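Local coordinates for protein toll (Drosophila melanogaster, PDB 4LXR) that serves as the cell-surface receptor for cleaved Spätzle, switching on Toll signalling in embryonic dorsal-ventral patterning and antifungal immunity, at residues L283-F288 / P307-E312. Numbering follows the deposited sequence.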
loop_
_atom_site.group_PDB
_atom_site.type_symbol
_atom_site.label_atom_id
_atom_site.label_comp_id
_atom_site.label_asym_id
_atom_site.label_seq_id
_atom_site.Cartn_x
_atom_site.Cartn_y
_atom_site.Cartn_z
ATOM N N LEU A 283 0.163 26.578 -23.542
ATOM C CA LEU A 283 1.449 27.258 -23.500
ATOM C C LEU A 283 1.759 27.779 -24.910
ATOM O O LEU A 283 1.370 27.162 -25.909
ATOM C CB LEU A 283 2.538 26.299 -23.013
ATOM C CG LEU A 283 2.287 25.717 -21.615
ATOM C CD1 LEU A 283 3.241 24.549 -21.323
ATOM C CD2 LEU A 283 2.447 26.819 -20.567
ATOM N N PRO A 284 2.439 28.935 -24.996
ATOM C CA PRO A 284 2.772 29.531 -26.296
ATOM C C PRO A 284 3.657 28.634 -27.164
ATOM O O PRO A 284 4.343 27.741 -26.664
ATOM C CB PRO A 284 3.526 30.821 -25.911
ATOM C CG PRO A 284 4.012 30.569 -24.510
ATOM C CD PRO A 284 2.940 29.743 -23.870
ATOM N N SER A 285 3.612 28.878 -28.468
ATOM C CA SER A 285 4.401 28.151 -29.450
ATOM C C SER A 285 5.896 28.134 -29.103
ATOM O O SER A 285 6.479 29.166 -28.781
ATOM C CB SER A 285 4.209 28.796 -30.822
ATOM O OG SER A 285 5.040 28.180 -31.787
ATOM N N ARG A 286 6.504 26.950 -29.155
ATOM C CA ARG A 286 7.946 26.799 -28.962
ATOM C C ARG A 286 8.487 27.335 -27.636
ATOM O O ARG A 286 9.661 27.687 -27.556
ATOM C CB ARG A 286 8.707 27.455 -30.117
ATOM C CG ARG A 286 8.629 26.670 -31.409
ATOM C CD ARG A 286 9.654 27.167 -32.404
ATOM N NE ARG A 286 9.204 28.364 -33.093
ATOM C CZ ARG A 286 8.484 28.343 -34.210
ATOM N NH1 ARG A 286 8.133 27.179 -34.749
ATOM N NH2 ARG A 286 8.114 29.481 -34.786
ATOM N N LEU A 287 7.644 27.395 -26.609
ATOM C CA LEU A 287 8.071 27.946 -25.324
ATOM C C LEU A 287 9.340 27.260 -24.821
ATOM O O LEU A 287 10.258 27.928 -24.341
ATOM C CB LEU A 287 6.959 27.830 -24.280
ATOM C CG LEU A 287 7.310 28.311 -22.873
ATOM C CD1 LEU A 287 7.515 29.830 -22.869
ATOM C CD2 LEU A 287 6.247 27.896 -21.831
ATOM N N PHE A 288 9.381 25.931 -24.946
ATOM C CA PHE A 288 10.518 25.133 -24.485
ATOM C C PHE A 288 11.337 24.550 -25.632
ATOM O O PHE A 288 12.004 23.531 -25.474
ATOM C CB PHE A 288 10.059 24.012 -23.555
ATOM C CG PHE A 288 9.411 24.505 -22.301
ATOM C CD1 PHE A 288 10.121 25.314 -21.409
ATOM C CD2 PHE A 288 8.091 24.178 -22.011
ATOM C CE1 PHE A 288 9.524 25.777 -20.247
ATOM C CE2 PHE A 288 7.474 24.644 -20.850
ATOM C CZ PHE A 288 8.191 25.438 -19.960
ATOM N N PRO A 307 0.914 22.891 -27.948
ATOM C CA PRO A 307 1.286 23.014 -29.359
ATOM C C PRO A 307 2.373 22.001 -29.692
ATOM O O PRO A 307 3.268 21.774 -28.860
ATOM C CB PRO A 307 1.857 24.440 -29.445
ATOM C CG PRO A 307 2.462 24.664 -28.071
ATOM C CD PRO A 307 1.536 23.928 -27.106
ATOM N N GLY A 308 2.296 21.422 -30.890
ATOM C CA GLY A 308 3.215 20.395 -31.346
ATOM C C GLY A 308 4.678 20.778 -31.366
ATOM O O GLY A 308 5.549 19.901 -31.396
ATOM N N ASP A 309 4.948 22.083 -31.351
ATOM C CA ASP A 309 6.311 22.599 -31.432
ATOM C C ASP A 309 6.885 22.983 -30.061
ATOM O O ASP A 309 7.901 23.684 -29.976
ATOM C CB ASP A 309 6.377 23.804 -32.397
ATOM C CG ASP A 309 5.503 24.991 -31.956
ATOM O OD1 ASP A 309 5.186 25.135 -30.749
ATOM O OD2 ASP A 309 5.129 25.802 -32.834
ATOM N N LEU A 310 6.234 22.519 -28.999
ATOM C CA LEU A 310 6.561 22.933 -27.635
ATOM C C LEU A 310 7.983 22.584 -27.212
ATOM O O LEU A 310 8.623 23.347 -26.491
ATOM C CB LEU A 310 5.558 22.342 -26.633
ATOM C CG LEU A 310 5.645 22.894 -25.200
ATOM C CD1 LEU A 310 5.405 24.407 -25.204
ATOM C CD2 LEU A 310 4.652 22.182 -24.252
ATOM N N PHE A 311 8.463 21.422 -27.642
ATOM C CA PHE A 311 9.785 20.953 -27.250
ATOM C C PHE A 311 10.712 20.770 -28.438
ATOM O O PHE A 311 11.661 19.987 -28.334
ATOM C CB PHE A 311 9.695 19.574 -26.585
ATOM C CG PHE A 311 8.698 19.484 -25.474
ATOM C CD1 PHE A 311 8.813 20.283 -24.346
ATOM C CD2 PHE A 311 7.675 18.545 -25.530
ATOM C CE1 PHE A 311 7.901 20.185 -23.323
ATOM C CE2 PHE A 311 6.769 18.432 -24.507
ATOM C CZ PHE A 311 6.872 19.251 -23.401
ATOM N N GLU A 312 10.451 21.441 -29.565
ATOM C CA GLU A 312 11.178 21.087 -30.783
ATOM C C GLU A 312 12.662 21.426 -30.674
ATOM O O GLU A 312 13.036 22.464 -30.134
ATOM C CB GLU A 312 10.543 21.665 -32.060
ATOM C CG GLU A 312 10.649 23.165 -32.220
ATOM C CD GLU A 312 10.246 23.630 -33.617
ATOM O OE1 GLU A 312 10.727 24.694 -34.057
ATOM O OE2 GLU A 312 9.447 22.938 -34.267
#
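With its CG set between the backbone N and the carbonyl carbon (chi1 61°), Asp309 reaches the type II beta turn from Pro284 to Leu287, where Ser285 turns OG anti to its own N (chi1 176°). Ser285 OG donates to Asp309 OD2 on the syn side at 2.6 Å, though tilted 32° out of the carboxylate plane, while Arg286 N reaches Asp309 OD1 at 2.8 Å from above that plane. A short acidic side chain suits this place, its two oxygens serving a hydroxyl and a backbone N-H at once; an alanine here would probably leave both donors without their mate. Arg286 crosses Asp309 at about a right angle; its poorly ordered guanidinium makes long salt bridges, by charge alone to Asp309 and with NH1 3.7 Å from Glu312 OE1. On the buried side, branched Leu310 sends CD1 to Leu287 CB (3.9 Å) and CD2 to Leu283 CD1 (4.0 Å) and lies alongside Phe288, whose N is weakly bonded to Leu310 O (3.1 Å). In Toll's extracellular leucine-rich-repeat solenoid, where these loops of LRR 6 and LRR 7 stack on the convex side, carboxylate bonds and apolar packing probably fix their register, the Arg286 pairing probably adding little.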